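Local coordinates for alkyltransferase-like protein 1 (Schizosaccharomyces pombe, PDB 3GVA) that recognises O6-alkylguanine damage in DNA by flipping the altered base into a hydrophobic pocket, presenting the lesion to nucleotide excision repair, at residues V54-V59 and K79-E84; R69-G74 and G95-N100. One frame throughout, in Å; residues are numbered along the deposited sequence.

Interaction 1 (V54-V59 and K79-E84)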
ATOM      1  N   VAL A  54      -3.192  11.253   0.311  1.00 19.94           N
ATOM      2  CA  VAL A  54      -3.512   9.883   0.706  1.00 21.18           C
ATOM      3  C   VAL A  54      -2.208   9.131   0.977  1.00 18.46           C
ATOM      4  O   VAL A  54      -1.295   9.157   0.158  1.00 20.96           O
ATOM      5  CB  VAL A  54      -4.314   9.158  -0.401  1.00 21.57           C
ATOM      6  CG1 VAL A  54      -4.594   7.719   0.012  1.00 24.97           C
ATOM      7  CG2 VAL A  54      -5.627   9.892  -0.655  1.00 23.86           C
ATOM      8  N   PRO A  55      -2.102   8.460   2.140  1.00 22.69           N
ATOM      9  CA  PRO A  55      -0.884   7.715   2.484  1.00 20.49           C
ATOM     10  C   PRO A  55      -0.723   6.393   1.732  1.00 20.54           C
ATOM     11  O   PRO A  55      -0.627   5.326   2.344  1.00 22.30           O
ATOM     12  CB  PRO A  55      -1.020   7.513   3.989  1.00 20.90           C
ATOM     13  CG  PRO A  55      -2.500   7.359   4.161  1.00 21.11           C
ATOM     14  CD  PRO A  55      -3.065   8.446   3.260  1.00 19.04           C
ATOM     15  N   TRP A  56      -0.668   6.484   0.406  1.00 16.14           N
ATOM     16  CA  TRP A  56      -0.529   5.316  -0.464  1.00 17.94           C
ATOM     17  C   TRP A  56       0.680   4.444  -0.153  1.00 17.28           C
ATOM     18  O   TRP A  56       0.706   3.262  -0.493  1.00 16.33           O
ATOM     19  CB  TRP A  56      -0.445   5.765  -1.927  1.00 18.19           C
ATOM     20  CG  TRP A  56       0.689   6.714  -2.173  1.00 22.01           C
ATOM     21  CD1 TRP A  56       0.669   8.073  -2.031  1.00 17.40           C
ATOM     22  CD2 TRP A  56       2.033   6.366  -2.513  1.00 20.74           C
ATOM     23  NE1 TRP A  56       1.917   8.592  -2.256  1.00 24.18           N
ATOM     24  CE2 TRP A  56       2.777   7.567  -2.555  1.00 23.48           C
ATOM     25  CE3 TRP A  56       2.682   5.157  -2.781  1.00 19.82           C
ATOM     26  CZ2 TRP A  56       4.143   7.595  -2.854  1.00 25.05           C
ATOM     27  CZ3 TRP A  56       4.043   5.181  -3.080  1.00 24.39           C
ATOM     28  CH2 TRP A  56       4.757   6.394  -3.112  1.00 22.40           C
ATOM     29  N   HIS A  57       1.688   5.018   0.490  1.00 16.94           N
ATOM     30  CA  HIS A  57       2.886   4.250   0.790  1.00 18.84           C
ATOM     31  C   HIS A  57       2.612   3.131   1.791  1.00 17.83           C
ATOM     32  O   HIS A  57       3.410   2.202   1.917  1.00 13.99           O
ATOM     33  CB  HIS A  57       3.996   5.172   1.313  1.00 19.41           C
ATOM     34  CG  HIS A  57       3.652   5.864   2.593  1.00 18.60           C
ATOM     35  ND1 HIS A  57       2.710   6.866   2.668  1.00 17.70           N
ATOM     36  CD2 HIS A  57       4.083   5.658   3.860  1.00 20.54           C
ATOM     37  CE1 HIS A  57       2.572   7.247   3.925  1.00 18.77           C
ATOM     38  NE2 HIS A  57       3.393   6.529   4.671  1.00 15.09           N
ATOM     39  N   ARG A  58       1.480   3.212   2.491  1.00 16.12           N
ATOM     40  CA  ARG A  58       1.125   2.186   3.471  1.00 15.09           C
ATOM     41  C   ARG A  58       0.411   0.988   2.849  1.00 18.64           C
ATOM     42  O   ARG A  58       0.049   0.043   3.542  1.00 19.88           O
ATOM     43  CB  ARG A  58       0.269   2.792   4.587  1.00 17.80           C
ATOM     44  CG  ARG A  58       1.052   3.782   5.441  1.00 20.09           C
ATOM     45  CD  ARG A  58       0.205   4.440   6.505  1.00 17.73           C
ATOM     46  NE  ARG A  58       0.921   5.574   7.083  1.00 22.66           N
ATOM     47  CZ  ARG A  58       0.332   6.637   7.623  1.00 23.70           C
ATOM     48  NH1 ARG A  58      -0.991   6.714   7.673  1.00 19.69           N
ATOM     49  NH2 ARG A  58       1.069   7.647   8.068  1.00 21.47           N
ATOM     50  N   VAL A  59       0.206   1.025   1.540  1.00 19.73           N
ATOM     51  CA  VAL A  59      -0.434  -0.091   0.847  1.00 21.96           C
ATOM     52  C   VAL A  59       0.666  -0.843   0.081  1.00 23.06           C
ATOM     53  O   VAL A  59       1.366  -0.260  -0.747  1.00 19.60           O
ATOM     54  CB  VAL A  59      -1.527   0.413  -0.136  1.00 17.59           C
ATOM     55  CG1 VAL A  59      -2.255  -0.767  -0.765  1.00 19.71           C
ATOM     56  CG2 VAL A  59      -2.531   1.290   0.607  1.00 17.87           C
ATOM     57  N   LYS A  79       9.597   3.330  -0.107  1.00 19.51           N
ATOM     58  CA  LYS A  79      10.576   2.811   0.839  1.00 19.65           C
ATOM     59  C   LYS A  79      10.966   3.901   1.836  1.00 19.31           C
ATOM     60  O   LYS A  79      10.925   3.682   3.043  1.00 18.59           O
ATOM     61  CB  LYS A  79      11.820   2.304   0.100  1.00 24.70           C
ATOM     62  CG  LYS A  79      12.906   1.766   1.020  1.00 27.78           C
ATOM     63  CD  LYS A  79      13.992   1.042   0.230  1.00 31.75           C
ATOM     64  CE  LYS A  79      15.079   0.506   1.150  1.00 36.80           C
ATOM     65  NZ  LYS A  79      15.815   1.599   1.847  1.00 34.52           N
ATOM     66  N   ASP A  80      11.331   5.077   1.324  1.00 20.98           N
ATOM     67  CA  ASP A  80      11.721   6.204   2.171  1.00 20.07           C
ATOM     68  C   ASP A  80      10.649   6.518   3.212  1.00 21.36           C
ATOM     69  O   ASP A  80      10.943   6.703   4.394  1.00 20.18           O
ATOM     70  CB  ASP A  80      11.959   7.461   1.325  1.00 20.66           C
ATOM     71  CG  ASP A  80      13.364   7.529   0.731  1.00 23.78           C
ATOM     72  OD1 ASP A  80      14.182   6.630   0.996  1.00 26.05           O
ATOM     73  OD2 ASP A  80      13.653   8.497  -0.005  1.00 27.70           O
ATOM     74  N   ARG A  81       9.403   6.578   2.761  1.00 19.20           N
ATOM     75  CA  ARG A  81       8.297   6.893   3.644  1.00 19.97           C
ATOM     76  C   ARG A  81       8.012   5.815   4.668  1.00 20.48           C
ATOM     77  O   ARG A  81       7.727   6.121   5.820  1.00 18.60           O
ATOM     78  CB  ARG A  81       7.044   7.186   2.826  1.00 20.75           C
ATOM     79  CG  ARG A  81       7.250   8.283   1.800  1.00 24.19           C
ATOM     80  CD  ARG A  81       5.937   8.710   1.168  1.00 26.38           C
ATOM     81  NE  ARG A  81       6.142   9.578   0.013  1.00 29.13           N
ATOM     82  CZ  ARG A  81       5.223  10.417  -0.457  1.00 31.88           C
ATOM     83  NH1 ARG A  81       4.040  10.504   0.137  1.00 32.65           N
ATOM     84  NH2 ARG A  81       5.483  11.165  -1.522  1.00 34.61           N
ATOM     85  N   LEU A  82       8.085   4.552   4.261  1.00 19.70           N
ATOM     86  CA  LEU A  82       7.842   3.469   5.207  1.00 16.79           C
ATOM     87  C   LEU A  82       8.919   3.457   6.303  1.00 19.49           C
ATOM     88  O   LEU A  82       8.619   3.320   7.494  1.00 20.02           O
ATOM     89  CB  LEU A  82       7.812   2.124   4.475  1.00 16.45           C
ATOM     90  CG  LEU A  82       6.499   1.863   3.722  1.00 17.45           C
ATOM     91  CD1 LEU A  82       6.582   0.574   2.898  1.00 14.97           C
ATOM     92  CD2 LEU A  82       5.370   1.782   4.746  1.00 20.16           C
ATOM     93  N   GLU A  83      10.175   3.599   5.902  1.00 17.68           N
ATOM     94  CA  GLU A  83      11.254   3.606   6.881  1.00 22.92           C
ATOM     95  C   GLU A  83      11.092   4.744   7.900  1.00 23.62           C
ATOM     96  O   GLU A  83      11.411   4.574   9.076  1.00 22.41           O
ATOM     97  CB  GLU A  83      12.609   3.686   6.172  1.00 25.73           C
ATOM     98  CG  GLU A  83      12.929   2.401   5.404  1.00 28.31           C
ATOM     99  CD  GLU A  83      14.357   2.332   4.903  1.00 31.78           C
ATOM    100  OE1 GLU A  83      14.744   3.195   4.091  1.00 37.24           O
ATOM    101  OE2 GLU A  83      15.096   1.411   5.318  1.00 35.40           O
ATOM    102  N   GLU A  84      10.569   5.886   7.458  1.00 24.40           N
ATOM    103  CA  GLU A  84      10.359   7.017   8.361  1.00 27.23           C
ATOM    104  C   GLU A  84       9.314   6.711   9.433  1.00 27.16           C
ATOM    105  O   GLU A  84       9.350   7.287  10.519  1.00 27.21           O
ATOM    106  CB  GLU A  84       9.943   8.257   7.572  1.00 29.19           C
ATOM    107  CG  GLU A  84      11.074   8.885   6.780  1.00 33.05           C
ATOM    108  CD  GLU A  84      10.601   9.993   5.869  1.00 33.53           C
ATOM    109  OE1 GLU A  84      11.456  10.663   5.256  1.00 32.21           O
ATOM    110  OE2 GLU A  84       9.374  10.188   5.760  1.00 37.38           O
TER
HETATM  111  O   HOH W   1       2.155  11.615  -2.363  1.00 24.12           O

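Interaction 2 (R69-G74 and G95-N100)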
ATOM      1  N   ARG A  69      14.273  -4.979  -8.258  1.00 87.81           N
ATOM      2  CA  ARG A  69      15.545  -4.304  -8.494  1.00 89.71           C
ATOM      3  C   ARG A  69      15.533  -3.502  -9.786  1.00 90.59           C
ATOM      4  O   ARG A  69      15.723  -4.032 -10.879  1.00 91.28           O
ATOM      5  CB  ARG A  69      16.714  -5.288  -8.487  1.00 86.38           C
ATOM      6  CG  ARG A  69      17.850  -4.819  -7.583  1.00 87.60           C
ATOM      7  CD  ARG A  69      18.344  -3.434  -7.982  1.00 88.79           C
ATOM      8  NE  ARG A  69      18.605  -2.571  -6.829  1.00 90.47           N
ATOM      9  CZ  ARG A  69      19.473  -2.847  -5.860  1.00 91.92           C
ATOM     10  NH1 ARG A  69      19.643  -1.999  -4.853  1.00 91.00           N
ATOM     11  NH2 ARG A  69      20.171  -3.975  -5.890  1.00 92.46           N
ATOM     12  N   ASP A  70      15.308  -2.207  -9.608  1.00 94.11           N
ATOM     13  CA  ASP A  70      15.218  -1.204 -10.658  1.00 93.91           C
ATOM     14  C   ASP A  70      14.416  -0.105  -9.987  1.00 92.78           C
ATOM     15  O   ASP A  70      13.982   0.856 -10.626  1.00 93.31           O
ATOM     16  CB  ASP A  70      14.451  -1.731 -11.874  1.00 97.63           C
ATOM     17  CG  ASP A  70      15.370  -2.259 -12.954  1.00 98.77           C
ATOM     18  OD1 ASP A  70      14.860  -2.624 -14.032  1.00 98.77           O
ATOM     19  OD2 ASP A  70      16.600  -2.307 -12.724  1.00 98.77           O
ATOM     20  N   ILE A  71      14.224  -0.287  -8.682  1.00 87.97           N
ATOM     21  CA  ILE A  71      13.486   0.633  -7.827  1.00 85.69           C
ATOM     22  C   ILE A  71      13.129   1.948  -8.513  1.00 83.79           C
ATOM     23  O   ILE A  71      13.971   2.830  -8.687  1.00 84.93           O
ATOM     24  CB  ILE A  71      14.288   0.916  -6.525  1.00 75.42           C
ATOM     25  CG1 ILE A  71      13.561   1.950  -5.659  1.00 75.60           C
ATOM     26  CG2 ILE A  71      15.696   1.374  -6.871  1.00 76.66           C
ATOM     27  CD1 ILE A  71      14.229   2.203  -4.328  1.00 75.92           C
ATOM     28  N   SER A  72      11.864   2.055  -8.908  1.00 64.39           N
ATOM     29  CA  SER A  72      11.350   3.244  -9.568  1.00 60.14           C
ATOM     30  C   SER A  72      11.314   4.388  -8.561  1.00 56.32           C
ATOM     31  O   SER A  72      11.522   4.178  -7.365  1.00 55.35           O
ATOM     32  CB  SER A  72       9.936   2.977 -10.098  1.00 59.61           C
ATOM     33  OG  SER A  72       9.059   2.613  -9.045  1.00 57.79           O
ATOM     34  N   ALA A  73      11.054   5.598  -9.047  1.00 47.71           N
ATOM     35  CA  ALA A  73      10.981   6.755  -8.165  1.00 43.24           C
ATOM     36  C   ALA A  73       9.900   6.505  -7.117  1.00 39.92           C
ATOM     37  O   ALA A  73      10.113   6.729  -5.925  1.00 37.00           O
ATOM     38  CB  ALA A  73      10.666   8.004  -8.962  1.00 43.91           C
ATOM     39  N   GLY A  74       8.746   6.021  -7.568  1.00 43.55           N
ATOM     40  CA  GLY A  74       7.650   5.736  -6.657  1.00 40.49           C
ATOM     41  C   GLY A  74       8.040   4.712  -5.605  1.00 37.26           C
ATOM     42  O   GLY A  74       7.754   4.879  -4.421  1.00 37.62           O
ATOM     43  N   GLY A  95      16.745  -8.555  -5.277  1.00 36.92           N
ATOM     44  CA  GLY A  95      16.921  -7.113  -5.321  1.00 34.57           C
ATOM     45  C   GLY A  95      15.666  -6.346  -4.931  1.00 34.33           C
ATOM     46  O   GLY A  95      15.617  -5.121  -5.038  1.00 34.94           O
ATOM     47  N   GLU A  96      14.647  -7.065  -4.478  1.00 27.47           N
ATOM     48  CA  GLU A  96      13.395  -6.442  -4.070  1.00 27.54           C
ATOM     49  C   GLU A  96      13.455  -6.036  -2.604  1.00 23.79           C
ATOM     50  O   GLU A  96      14.042  -6.734  -1.782  1.00 23.63           O
ATOM     51  CB  GLU A  96      12.234  -7.419  -4.212  1.00 32.64           C
ATOM     52  CG  GLU A  96      12.144  -8.163  -5.515  1.00 38.45           C
ATOM     53  CD  GLU A  96      11.350  -9.437  -5.348  1.00 40.81           C
ATOM     54  OE1 GLU A  96      11.856 -10.356  -4.667  1.00 41.78           O
ATOM     55  OE2 GLU A  96      10.222  -9.516  -5.878  1.00 43.91           O
ATOM     56  N   TYR A  97      12.839  -4.909  -2.279  1.00 20.43           N
ATOM     57  CA  TYR A  97      12.785  -4.465  -0.897  1.00 20.33           C
ATOM     58  C   TYR A  97      11.558  -5.139  -0.307  1.00 19.87           C
ATOM     59  O   TYR A  97      10.503  -5.194  -0.942  1.00 20.32           O
ATOM     60  CB  TYR A  97      12.698  -2.942  -0.836  1.00 20.41           C
ATOM     61  CG  TYR A  97      14.021  -2.310  -1.199  1.00 26.67           C
ATOM     62  CD1 TYR A  97      15.165  -2.583  -0.448  1.00 26.15           C
ATOM     63  CD2 TYR A  97      14.146  -1.476  -2.307  1.00 31.01           C
ATOM     64  CE1 TYR A  97      16.399  -2.044  -0.788  1.00 34.53           C
ATOM     65  CE2 TYR A  97      15.384  -0.928  -2.660  1.00 34.65           C
ATOM     66  CZ  TYR A  97      16.503  -1.219  -1.894  1.00 35.83           C
ATOM     67  OH  TYR A  97      17.730  -0.691  -2.225  1.00 42.99           O
ATOM     68  N   LYS A  98      11.695  -5.664   0.904  1.00 22.21           N
ATOM     69  CA  LYS A  98      10.602  -6.399   1.524  1.00 20.88           C
ATOM     70  C   LYS A  98      10.492  -6.152   3.019  1.00 18.77           C
ATOM     71  O   LYS A  98      11.424  -5.670   3.656  1.00 20.37           O
ATOM     72  CB  LYS A  98      10.827  -7.895   1.265  1.00 23.83           C
ATOM     73  CG  LYS A  98       9.753  -8.839   1.765  1.00 30.57           C
ATOM     74  CD  LYS A  98      10.158 -10.286   1.472  1.00 33.48           C
ATOM     75  CE  LYS A  98       9.054 -11.274   1.830  1.00 37.34           C
ATOM     76  NZ  LYS A  98       8.592 -11.126   3.242  1.00 42.25           N
ATOM     77  N   LEU A  99       9.341  -6.491   3.581  1.00 18.20           N
ATOM     78  CA  LEU A  99       9.143  -6.335   5.009  1.00 21.62           C
ATOM     79  C   LEU A  99       8.281  -7.482   5.507  1.00 23.74           C
ATOM     80  O   LEU A  99       7.596  -8.142   4.720  1.00 24.11           O
ATOM     81  CB  LEU A  99       8.495  -4.980   5.311  1.00 19.68           C
ATOM     82  CG  LEU A  99       7.167  -4.652   4.628  1.00 23.20           C
ATOM     83  CD1 LEU A  99       6.049  -5.448   5.266  1.00 23.49           C
ATOM     84  CD2 LEU A  99       6.890  -3.161   4.753  1.00 24.69           C
ATOM     85  N   ASN A 100       8.335  -7.728   6.809  1.00 20.32           N
ATOM     86  CA  ASN A 100       7.562  -8.794   7.427  1.00 24.87           C
ATOM     87  C   ASN A 100       6.113  -8.309   7.553  1.00 22.61           C
ATOM     88  O   ASN A 100       5.771  -7.575   8.483  1.00 24.36           O
ATOM     89  CB  ASN A 100       8.180  -9.122   8.796  1.00 24.78           C
ATOM     90  CG  ASN A 100       7.398 -10.168   9.555  1.00 30.20           C
ATOM     91  OD1 ASN A 100       6.732 -11.014   8.959  1.00 31.63           O
ATOM     92  ND2 ASN A 100       7.484 -10.125  10.881  1.00 31.80           N
TER

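Interaction 1 (V54-V59 and K79-E84)
H57 and R81 meet where the PWHRV segment, which corresponds to the PCHRV active-site motif of the O6-alkylguanine-DNA alkyltransferases with tryptophan in place of the reactive cysteine, lies against helix 73-84. The example illustrates how one arginine can pack with its shaft and reach with its head. On the tight side, R81 CB sits 3.5 Å from H57 CD2, and R81 CD comes over the imidazole face in a CH-pi contact, 4.2 Å from the ring centroid. With CG between the backbone N and the carbonyl carbon (chi1 62°), the imidazole is placed against the R81 chain. E85 is hydrogen-bonded to NE2, while Q78 grips the carbonyl O. That same H57 O is packed by L82, whose CD2 lies 3.5 Å from it.

Toward W56 the contact loosens. The R81 chain, extended from CG to NE, carries the guanidinium past the imidazole to the indole; W56 CZ2 sits 3.8 Å above the guanidinium plane, over its centre, but the two planes are 54° apart, so this is not a stack. Were R81 cut back to an alanine, part of the imidazole face would probably be uncovered and the indole rim left without its guanidinium neighbour. At this side one water, lying in the indole plane, accepts a hydrogen bond from W56 NE1 (3.0 Å) and a weak one from R81 NH1 (3.3 Å).

Interaction 2 (R69-G74 and G95-N100)
R69 and I71 touch G95 and Y97 in a surface contact, held by van der Waals packing, between the loop that leads into helix 73-84 and the returning arm of a two-stranded beta-hairpin. It shows how a poorly ordered loop can rest lightly on a hairpin: R69, D70 and I71 all have high B factors, so their side-chain positions are approximate. The nearest approach is that of the R69 stem to the glycine, with CG 3.4 Å from G95 CA. Bends at chi2 and chi3, as modelled, then bring the guanidinium toward Y97, where NH1 comes to 3.5 Å from the phenolic OH. The guanidinium and the phenol ring are almost perpendicular, 86° apart.

The hairpin pairs strand 90-91 with antiparallel strand 97-98, and G95 lies in the connection between them. Its positive phi would jam a CB against the preceding carbonyl oxygen, while its own O accepts a hydrogen bond from Q91. Y97 is held through its backbone, by bonding to I66 and by the bond from its N to S67 OG. I71, fully extended with CG1 anti to the backbone N (chi1 176°), brings CD1 to 3.7 Å from Y97 CE2. Immediately after it, S72 is the N-cap of helix 73-84: its OG caps a backbone N of the first turn, and E75 OE2 accepts from S72 N, consistent with a capping box. R69 itself probes the electrostatic potential of the flipped base, distinguishing O6-alkylguanine from guanine.

The centres of interactions 1 and 2 lie about 12 Å apart, and helix 73-84 serves both: its N-terminal end belongs to interaction 2, its later turns to interaction 1. Along the chain the segments alternate, 54-59, 69-74, 79-84 and 95-100, so the two connections cross in sequence. They also touch directly. K79 makes a cation-pi contact with Y97, its CE 3.5 Å from Y97 CE1, W56 CH2 lies 3.6 Å from G74 O, and L82 CD1 is 4.2 Å from L99 CD2. The helix is thus set between the PWHRV segment and the hairpin, tying the tryptophan that replaces the alkyltransferase cysteine to the loop bearing the base-probing R69.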